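Local coordinates for protein octaprenyl Pyrophosphate Synthase (Helicobacter pylori, PDB 3TC1) that probably builds the long isoprenoid chain of octaprenyl pyrophosphate by adding isopentenyl units to an allylic pyrophosphate, with magnesium bound at its aspartate-rich site, at residues D200-I205 with E271-A276; P215-F220 with L227-L232. All blocks are in the same frame, centred on the assembly; numbering follows the deposited sequence.

Contact 1 (D200-I205 with E271-A276); sequences DDLLDI and ETLKTA. With MG (magnesium ion), chain D.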
ATOM      1  N   ASP B 200      24.046   4.518   7.379  1.00 13.91           N
ATOM      2  CA  ASP B 200      23.691   4.129   6.025  1.00 13.93           C
ATOM      3  C   ASP B 200      23.946   5.303   5.085  1.00 13.17           C
ATOM      4  O   ASP B 200      24.483   5.129   3.992  1.00 10.29           O
ATOM      5  CB  ASP B 200      22.231   3.718   5.937  1.00 15.04           C
ATOM      6  CG  ASP B 200      21.842   3.324   4.541  1.00 18.18           C
ATOM      7  OD1 ASP B 200      22.252   2.230   4.094  1.00 20.37           O
ATOM      8  OD2 ASP B 200      21.142   4.122   3.889  1.00 18.16           O
ATOM      9  N   ASP B 201      23.566   6.503   5.514  1.00 11.08           N
ATOM     10  CA  ASP B 201      23.793   7.687   4.691  1.00 11.23           C
ATOM     11  C   ASP B 201      25.297   7.916   4.565  1.00 14.25           C
ATOM     12  O   ASP B 201      25.790   8.371   3.532  1.00 15.45           O
ATOM     13  CB  ASP B 201      23.137   8.921   5.323  1.00 16.30           C
ATOM     14  CG  ASP B 201      21.618   8.900   5.217  1.00 21.06           C
ATOM     15  OD1 ASP B 201      21.080   7.979   4.560  1.00 18.46           O
ATOM     16  OD2 ASP B 201      20.964   9.812   5.782  1.00 20.09           O
ATOM     17  N   LEU B 202      26.029   7.588   5.625  1.00 15.34           N
ATOM     18  CA  LEU B 202      27.472   7.762   5.624  1.00 14.53           C
ATOM     19  C   LEU B 202      28.114   6.809   4.612  1.00 14.25           C
ATOM     20  O   LEU B 202      28.970   7.212   3.823  1.00 16.23           O
ATOM     21  CB  LEU B 202      28.025   7.518   7.033  1.00 16.19           C
ATOM     22  CG  LEU B 202      29.514   7.785   7.264  1.00 20.50           C
ATOM     23  CD1 LEU B 202      29.854   9.205   6.841  1.00 17.92           C
ATOM     24  CD2 LEU B 202      29.849   7.573   8.736  1.00 19.21           C
ATOM     25  N   LEU B 203      27.680   5.551   4.622  1.00 16.99           N
ATOM     26  CA  LEU B 203      28.205   4.540   3.710  1.00 18.35           C
ATOM     27  C   LEU B 203      27.923   4.819   2.235  1.00 18.21           C
ATOM     28  O   LEU B 203      28.482   4.163   1.352  1.00 19.71           O
ATOM     29  CB  LEU B 203      27.676   3.159   4.099  1.00 22.80           C
ATOM     30  CG  LEU B 203      28.269   2.625   5.407  1.00 25.65           C
ATOM     31  CD1 LEU B 203      27.612   1.303   5.783  1.00 27.23           C
ATOM     32  CD2 LEU B 203      29.778   2.458   5.239  1.00 27.10           C
ATOM     33  N   ASP B 204      27.063   5.794   1.960  1.00 18.41           N
ATOM     34  CA  ASP B 204      26.762   6.141   0.579  1.00 15.96           C
ATOM     35  C   ASP B 204      27.881   6.993   0.014  1.00 16.77           C
ATOM     36  O   ASP B 204      28.113   7.014  -1.199  1.00 14.27           O
ATOM     37  CB  ASP B 204      25.465   6.945   0.479  1.00 18.37           C
ATOM     38  CG  ASP B 204      25.119   7.318  -0.966  1.00 19.58           C
ATOM     39  OD1 ASP B 204      24.867   6.406  -1.782  1.00 19.77           O
ATOM     40  OD2 ASP B 204      25.097   8.520  -1.293  1.00 19.96           O
ATOM     41  N   ILE B 205      28.584   7.694   0.894  1.00 14.53           N
ATOM     42  CA  ILE B 205      29.644   8.584   0.435  1.00 17.06           C
ATOM     43  C   ILE B 205      31.045   8.308   0.943  1.00 19.33           C
ATOM     44  O   ILE B 205      31.958   9.092   0.701  1.00 17.15           O
ATOM     45  CB  ILE B 205      29.275  10.053   0.739  1.00 18.58           C
ATOM     46  CG1 ILE B 205      28.905  10.221   2.220  1.00 18.84           C
ATOM     47  CG2 ILE B 205      28.117  10.476  -0.143  1.00 15.68           C
ATOM     48  CD1 ILE B 205      30.093  10.328   3.158  1.00 17.95           C
ATOM     49  N   GLU B 271      32.703  13.807  11.842  1.00 16.77           N
ATOM     50  CA  GLU B 271      31.613  14.555  12.456  1.00 18.72           C
ATOM     51  C   GLU B 271      30.295  13.791  12.318  1.00 17.87           C
ATOM     52  O   GLU B 271      29.489  13.750  13.252  1.00 17.27           O
ATOM     53  CB  GLU B 271      31.494  15.954  11.826  1.00 22.79           C
ATOM     54  CG  GLU B 271      30.412  16.830  12.461  1.00 27.48           C
ATOM     55  CD  GLU B 271      30.386  18.253  11.914  1.00 28.69           C
ATOM     56  OE1 GLU B 271      30.781  18.461  10.748  1.00 26.86           O
ATOM     57  OE2 GLU B 271      29.947  19.165  12.647  1.00 33.97           O
ATOM     58  N   THR B 272      30.088  13.174  11.159  1.00 17.41           N
ATOM     59  CA  THR B 272      28.875  12.404  10.903  1.00 15.21           C
ATOM     60  C   THR B 272      28.866  11.163  11.789  1.00 18.34           C
ATOM     61  O   THR B 272      27.852  10.826  12.415  1.00 17.96           O
ATOM     62  CB  THR B 272      28.798  11.965   9.417  1.00 14.42           C
ATOM     63  OG1 THR B 272      28.748  13.122   8.572  1.00 10.16           O
ATOM     64  CG2 THR B 272      27.551  11.118   9.166  1.00 12.10           C
ATOM     65  N   LEU B 273      30.007  10.489  11.841  1.00 14.80           N
ATOM     66  CA  LEU B 273      30.143   9.280  12.637  1.00 17.35           C
ATOM     67  C   LEU B 273      29.836   9.534  14.109  1.00 16.53           C
ATOM     68  O   LEU B 273      29.147   8.739  14.749  1.00 15.99           O
ATOM     69  CB  LEU B 273      31.558   8.713  12.476  1.00 26.76           C
ATOM     70  CG  LEU B 273      31.896   7.422  13.222  1.00 30.58           C
ATOM     71  CD1 LEU B 273      30.878   6.341  12.883  1.00 31.05           C
ATOM     72  CD2 LEU B 273      33.305   6.976  12.840  1.00 32.07           C
ATOM     73  N   LYS B 274      30.346  10.639  14.645  1.00 18.65           N
ATOM     74  CA  LYS B 274      30.108  10.983  16.042  1.00 19.75           C
ATOM     75  C   LYS B 274      28.626  11.233  16.328  1.00 18.86           C
ATOM     76  O   LYS B 274      28.137  10.935  17.417  1.00 18.37           O
ATOM     77  CB  LYS B 274      30.922  12.216  16.437  1.00 27.42           C
ATOM     78  CG  LYS B 274      32.423  11.970  16.497  1.00 33.12           C
ATOM     79  CD  LYS B 274      33.160  13.201  17.001  1.00 37.21           C
ATOM     80  CE  LYS B 274      34.662  12.968  17.066  1.00 39.66           C
ATOM     81  NZ  LYS B 274      35.017  11.891  18.033  1.00 43.37           N
ATOM     82  N   THR B 275      27.907  11.780  15.356  1.00 17.57           N
ATOM     83  CA  THR B 275      26.484  12.037  15.556  1.00 16.11           C
ATOM     84  C   THR B 275      25.776  10.698  15.754  1.00 16.93           C
ATOM     85  O   THR B 275      24.893  10.573  16.602  1.00 16.07           O
ATOM     86  CB  THR B 275      25.880  12.781  14.344  1.00 19.68           C
ATOM     87  OG1 THR B 275      26.647  13.965  14.089  1.00 16.74           O
ATOM     88  CG2 THR B 275      24.435  13.173  14.619  1.00 19.57           C
ATOM     89  N   ALA B 276      26.184   9.694  14.980  1.00 14.76           N
ATOM     90  CA  ALA B 276      25.604   8.358  15.077  1.00 16.85           C
ATOM     91  C   ALA B 276      25.982   7.676  16.387  1.00 18.10           C
ATOM     92  O   ALA B 276      25.163   6.976  16.983  1.00 17.52           O
ATOM     93  CB  ALA B 276      26.060   7.495  13.899  1.00 18.23           C
TER
HETATM   94 MG    MG D 501      21.349   4.562   1.704  1.00 32.47          MG
HETATM   95  O   HOH W   1      23.807   4.192   1.850  1.00 24.24           O
HETATM   96  O   HOH W   2      21.301   2.384   0.993  1.00 35.36           O
HETATM   97  O   HOH W   3      21.470   6.753   2.233  1.00 22.61           O
HETATM   98  O   HOH W   4      21.399   5.354  -0.513  1.00 27.54           O
HETATM   99  O   HOH W   5      18.884   4.947   1.929  1.00 37.19           O

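Contact 2 (P215-F220 with L227-L232); sequences PNFSDF and LPYLLL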
ATOM      1  N   PRO B 215      31.878   3.345  -2.673  1.00 27.12           N
ATOM      2  CA  PRO B 215      30.595   3.907  -2.234  1.00 25.40           C
ATOM      3  C   PRO B 215      29.717   4.236  -3.444  1.00 22.96           C
ATOM      4  O   PRO B 215      30.213   4.713  -4.466  1.00 21.99           O
ATOM      5  CB  PRO B 215      31.016   5.144  -1.434  1.00 30.17           C
ATOM      6  CG  PRO B 215      32.342   5.523  -2.048  1.00 32.84           C
ATOM      7  CD  PRO B 215      33.004   4.181  -2.224  1.00 29.54           C
ATOM      8  N   ASN B 216      28.419   3.971  -3.330  1.00 21.41           N
ATOM      9  CA  ASN B 216      27.494   4.214  -4.433  1.00 20.04           C
ATOM     10  C   ASN B 216      27.307   5.676  -4.820  1.00 18.11           C
ATOM     11  O   ASN B 216      27.072   5.974  -5.987  1.00 15.98           O
ATOM     12  CB  ASN B 216      26.106   3.637  -4.122  1.00 28.57           C
ATOM     13  CG  ASN B 216      26.124   2.137  -3.879  1.00 33.87           C
ATOM     14  OD1 ASN B 216      26.868   1.395  -4.523  1.00 36.58           O
ATOM     15  ND2 ASN B 216      25.282   1.683  -2.960  1.00 33.85           N
ATOM     16  N   PHE B 217      27.404   6.580  -3.849  1.00 15.27           N
ATOM     17  CA  PHE B 217      27.171   8.001  -4.111  1.00 16.67           C
ATOM     18  C   PHE B 217      25.859   8.144  -4.878  1.00 16.12           C
ATOM     19  O   PHE B 217      25.790   8.762  -5.946  1.00 14.81           O
ATOM     20  CB  PHE B 217      28.330   8.625  -4.898  1.00 19.89           C
ATOM     21  CG  PHE B 217      29.384   9.245  -4.021  1.00 18.84           C
ATOM     22  CD1 PHE B 217      30.396   8.471  -3.469  1.00 18.71           C
ATOM     23  CD2 PHE B 217      29.335  10.604  -3.713  1.00 18.48           C
ATOM     24  CE1 PHE B 217      31.344   9.037  -2.621  1.00 19.57           C
ATOM     25  CE2 PHE B 217      30.277  11.181  -2.866  1.00 17.68           C
ATOM     26  CZ  PHE B 217      31.284  10.396  -2.318  1.00 19.06           C
ATOM     27  N   SER B 218      24.812   7.558  -4.306  1.00 17.16           N
ATOM     28  CA  SER B 218      23.482   7.573  -4.901  1.00 17.54           C
ATOM     29  C   SER B 218      22.566   8.669  -4.360  1.00 17.89           C
ATOM     30  O   SER B 218      21.682   9.145  -5.069  1.00 18.29           O
ATOM     31  CB  SER B 218      22.787   6.226  -4.659  1.00 23.14           C
ATOM     32  OG  SER B 218      23.562   5.135  -5.131  1.00 28.15           O
ATOM     33  N   ASP B 219      22.781   9.065  -3.110  1.00 14.03           N
ATOM     34  CA  ASP B 219      21.909  10.040  -2.463  1.00 15.74           C
ATOM     35  C   ASP B 219      21.783  11.454  -3.025  1.00 13.03           C
ATOM     36  O   ASP B 219      20.695  11.852  -3.433  1.00 13.68           O
ATOM     37  CB  ASP B 219      22.231  10.102  -0.961  1.00 15.77           C
ATOM     38  CG  ASP B 219      22.000   8.767  -0.258  1.00 21.25           C
ATOM     39  OD1 ASP B 219      21.231   7.933  -0.794  1.00 20.43           O
ATOM     40  OD2 ASP B 219      22.573   8.551   0.831  1.00 17.47           O
ATOM     41  N   PHE B 220      22.871  12.220  -3.045  1.00 15.91           N
ATOM     42  CA  PHE B 220      22.800  13.600  -3.539  1.00 15.82           C
ATOM     43  C   PHE B 220      22.342  13.642  -4.999  1.00 16.85           C
ATOM     44  O   PHE B 220      21.584  14.529  -5.405  1.00 15.79           O
ATOM     45  CB  PHE B 220      24.167  14.280  -3.392  1.00 13.57           C
ATOM     46  CG  PHE B 220      24.097  15.787  -3.321  1.00 13.93           C
ATOM     47  CD1 PHE B 220      23.229  16.414  -2.426  1.00 13.11           C
ATOM     48  CD2 PHE B 220      24.913  16.575  -4.125  1.00 13.55           C
ATOM     49  CE1 PHE B 220      23.173  17.803  -2.336  1.00 12.09           C
ATOM     50  CE2 PHE B 220      24.867  17.963  -4.044  1.00 14.24           C
ATOM     51  CZ  PHE B 220      23.991  18.580  -3.146  1.00 13.36           C
ATOM     52  N   LEU B 227      22.872  13.911   6.003  1.00 13.09           N
ATOM     53  CA  LEU B 227      23.686  14.554   7.039  1.00 12.09           C
ATOM     54  C   LEU B 227      25.071  15.028   6.583  1.00 13.42           C
ATOM     55  O   LEU B 227      25.458  16.157   6.859  1.00 12.54           O
ATOM     56  CB  LEU B 227      23.824  13.631   8.261  1.00 11.53           C
ATOM     57  CG  LEU B 227      24.394  14.311   9.517  1.00 14.59           C
ATOM     58  CD1 LEU B 227      23.596  15.578   9.825  1.00 13.76           C
ATOM     59  CD2 LEU B 227      24.349  13.347  10.697  1.00 14.26           C
ATOM     60  N   PRO B 228      25.842  14.170   5.889  1.00 11.45           N
ATOM     61  CA  PRO B 228      27.165  14.621   5.446  1.00 13.11           C
ATOM     62  C   PRO B 228      27.094  15.940   4.672  1.00 13.08           C
ATOM     63  O   PRO B 228      27.899  16.841   4.887  1.00 13.21           O
ATOM     64  CB  PRO B 228      27.642  13.469   4.564  1.00 15.99           C
ATOM     65  CG  PRO B 228      27.002  12.274   5.205  1.00 16.54           C
ATOM     66  CD  PRO B 228      25.606  12.769   5.503  1.00 13.54           C
ATOM     67  N   TYR B 229      26.123  16.044   3.768  1.00 12.98           N
ATOM     68  CA  TYR B 229      25.953  17.244   2.950  1.00 12.68           C
ATOM     69  C   TYR B 229      25.485  18.430   3.778  1.00 13.66           C
ATOM     70  O   TYR B 229      25.880  19.569   3.527  1.00 14.64           O
ATOM     71  CB  TYR B 229      24.964  16.953   1.813  1.00 12.80           C
ATOM     72  CG  TYR B 229      25.520  15.971   0.804  1.00 14.68           C
ATOM     73  CD1 TYR B 229      26.326  16.406  -0.253  1.00 14.93           C
ATOM     74  CD2 TYR B 229      25.283  14.602   0.932  1.00 10.26           C
ATOM     75  CE1 TYR B 229      26.881  15.499  -1.158  1.00 13.58           C
ATOM     76  CE2 TYR B 229      25.838  13.686   0.032  1.00 14.27           C
ATOM     77  CZ  TYR B 229      26.633  14.143  -1.008  1.00 12.88           C
ATOM     78  OH  TYR B 229      27.168  13.242  -1.903  1.00 12.40           O
ATOM     79  N   LEU B 230      24.637  18.160   4.767  1.00 13.52           N
ATOM     80  CA  LEU B 230      24.140  19.208   5.647  1.00 14.39           C
ATOM     81  C   LEU B 230      25.287  19.777   6.488  1.00 14.67           C
ATOM     82  O   LEU B 230      25.458  20.992   6.585  1.00 13.19           O
ATOM     83  CB  LEU B 230      23.048  18.642   6.562  1.00 12.97           C
ATOM     84  CG  LEU B 230      21.753  18.305   5.811  1.00  9.76           C
ATOM     85  CD1 LEU B 230      20.904  17.329   6.609  1.00 12.81           C
ATOM     86  CD2 LEU B 230      21.004  19.612   5.532  1.00 11.38           C
ATOM     87  N   LEU B 231      26.069  18.891   7.095  1.00 15.62           N
ATOM     88  CA  LEU B 231      27.198  19.318   7.921  1.00 15.78           C
ATOM     89  C   LEU B 231      28.253  20.031   7.074  1.00 15.80           C
ATOM     90  O   LEU B 231      28.850  21.016   7.510  1.00 15.64           O
ATOM     91  CB  LEU B 231      27.814  18.111   8.638  1.00 16.85           C
ATOM     92  CG  LEU B 231      26.912  17.408   9.663  1.00 14.98           C
ATOM     93  CD1 LEU B 231      27.632  16.209  10.255  1.00 14.45           C
ATOM     94  CD2 LEU B 231      26.526  18.393  10.764  1.00 17.11           C
ATOM     95  N   LEU B 232      28.483  19.533   5.863  1.00 13.41           N
ATOM     96  CA  LEU B 232      29.455  20.155   4.963  1.00 14.16           C
ATOM     97  C   LEU B 232      29.005  21.564   4.595  1.00 12.69           C
ATOM     98  O   LEU B 232      29.776  22.516   4.676  1.00 13.47           O
ATOM     99  CB  LEU B 232      29.614  19.333   3.674  1.00 11.23           C
ATOM    100  CG  LEU B 232      30.560  19.970   2.640  1.00 14.00           C
ATOM    101  CD1 LEU B 232      31.974  20.063   3.227  1.00 12.68           C
ATOM    102  CD2 LEU B 232      30.572  19.149   1.359  1.00 11.47           C
TER
HETATM  103  O   HOH W   6      25.590  11.075  -2.431  1.00 16.90           O

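Contact 1 (D200-I205 with E271-A276)
The carbonyl oxygen of E271, immediately before the T272 that packs on L202, is gripped by two donors of one residue: T275 OG1 at 3.0 Å from E271 O, and T275 N. They come from opposite faces of the carbonyl plane, and the hydroxyl is tilted 23° from it, so the threonine satisfies its polar end within its own helix. The T272 hydroxyl does likewise with I268 O, and its methyl is then the group presented across the contact. L202 CD1 rests on this methyl, 3.8 Å from T272 CG2, as the two side chains run past each other in opposite directions. With CG anti to the backbone N (chi1 -174°), L202 reaches out of helix 182-205, and its second branch meets the base of L273, CD2 to CB 4.3 Å. No hydrogen bond crosses between the segments and side chains meet carbon to carbon, so the join is apolar; it is also small, burying 126 Å², and is extended by I198, P228 and L231 round T272.

The other side of 200-205 is strongly polar. D200 OD2 binds the magnesium ion at 2.2 Å, and five waters complete an octahedron, water 4 lying roughly trans to the carboxylate oxygen. Water 3 donates to D201 OD1 at 2.7 Å, which makes D201 a second-shell residue, acting through the bound water; Q197 NE2 also bonds D201 OD1, and Y155 OH holds D201 OD2. The sequence DDLLD matches the second aspartate-rich motif of trans-prenyltransferases. In relatives, magnesium at this motif also engages a substrate diphosphate; here water occupies the remaining positions. One helix turn therefore divides its chemistry, with the carboxylates of D200 and D201 turned to a hydrated cation and L202 bedded on helix 268-286, consistent with a metal-binding helix backed on this side by apolar packing.

Contact 2 (P215-F220 with L227-L232)
Stacked on F220, the ring of Y229 forms an offset pair with centroids 4.3 Å apart and planes only 10° from parallel. The offset is uneven: Y229 CD1 lies over the centre of the F220 ring, whereas F220 CG sits toward the rim of the tyrosine. This displacement brings the phenylalanine's methylene over the tyrosine face as well, with F220 CB 3.4 Å from Y229 CZ. The same methylene makes a CH-pi contact, F220 CB standing 3.9 Å from the centroid of the Y229 ring and 29° off its normal. The torsions account for the overlap: F220 CG lies anti to the backbone N (chi1 -156°), which puts the face of its ring against Y229, while Y229 CG, anti to its carbonyl carbon, extends the tyrosine ring from helix 227-233 toward the loop.

F217 comes to the phenolic end, its CE2 3.9 Å from Y229 OH, in an oblique approach. Its positive phi and psi place F217 in the left-handed helical region, and its first torsion falls outside the staggered positions. Polar closure is supplied by water 6, which accepts from F220 N at 3.0 Å and lies 2.7 Å from Y229 OH, joining loop and helix where no direct hydrogen bond does. F263 meets Y229 edge-to-face. Such an aromatic cluster, tying the loop that follows the second aspartate-rich motif to the next helix, belongs here to the all-helical prenyl synthase fold.

How the contacts relate
Contact 2 is nested in the chain segment closed by contact 1, and their centres lie 9 Å apart. The join is the end of the metal-binding helix: D204 O meets F217 N at 2.8 Å, and D204 OD1 meets S218 N at 2.8 Å, both probable hydrogen bonds, while D204 OD2 takes D219 N. The last aspartate of DDLLD thus holds the 215-220 loop rather than the ion, from which its OD1 stands 5.3 Å. I205 adds packing, with CG2 3.4 Å from Y229 OH. The Y229 side chain is about 10 Å from the magnesium, but D219 of contact 2 approaches its waters, OD1 2.6 Å from water 4 and OD2 2.5 Å from water 3.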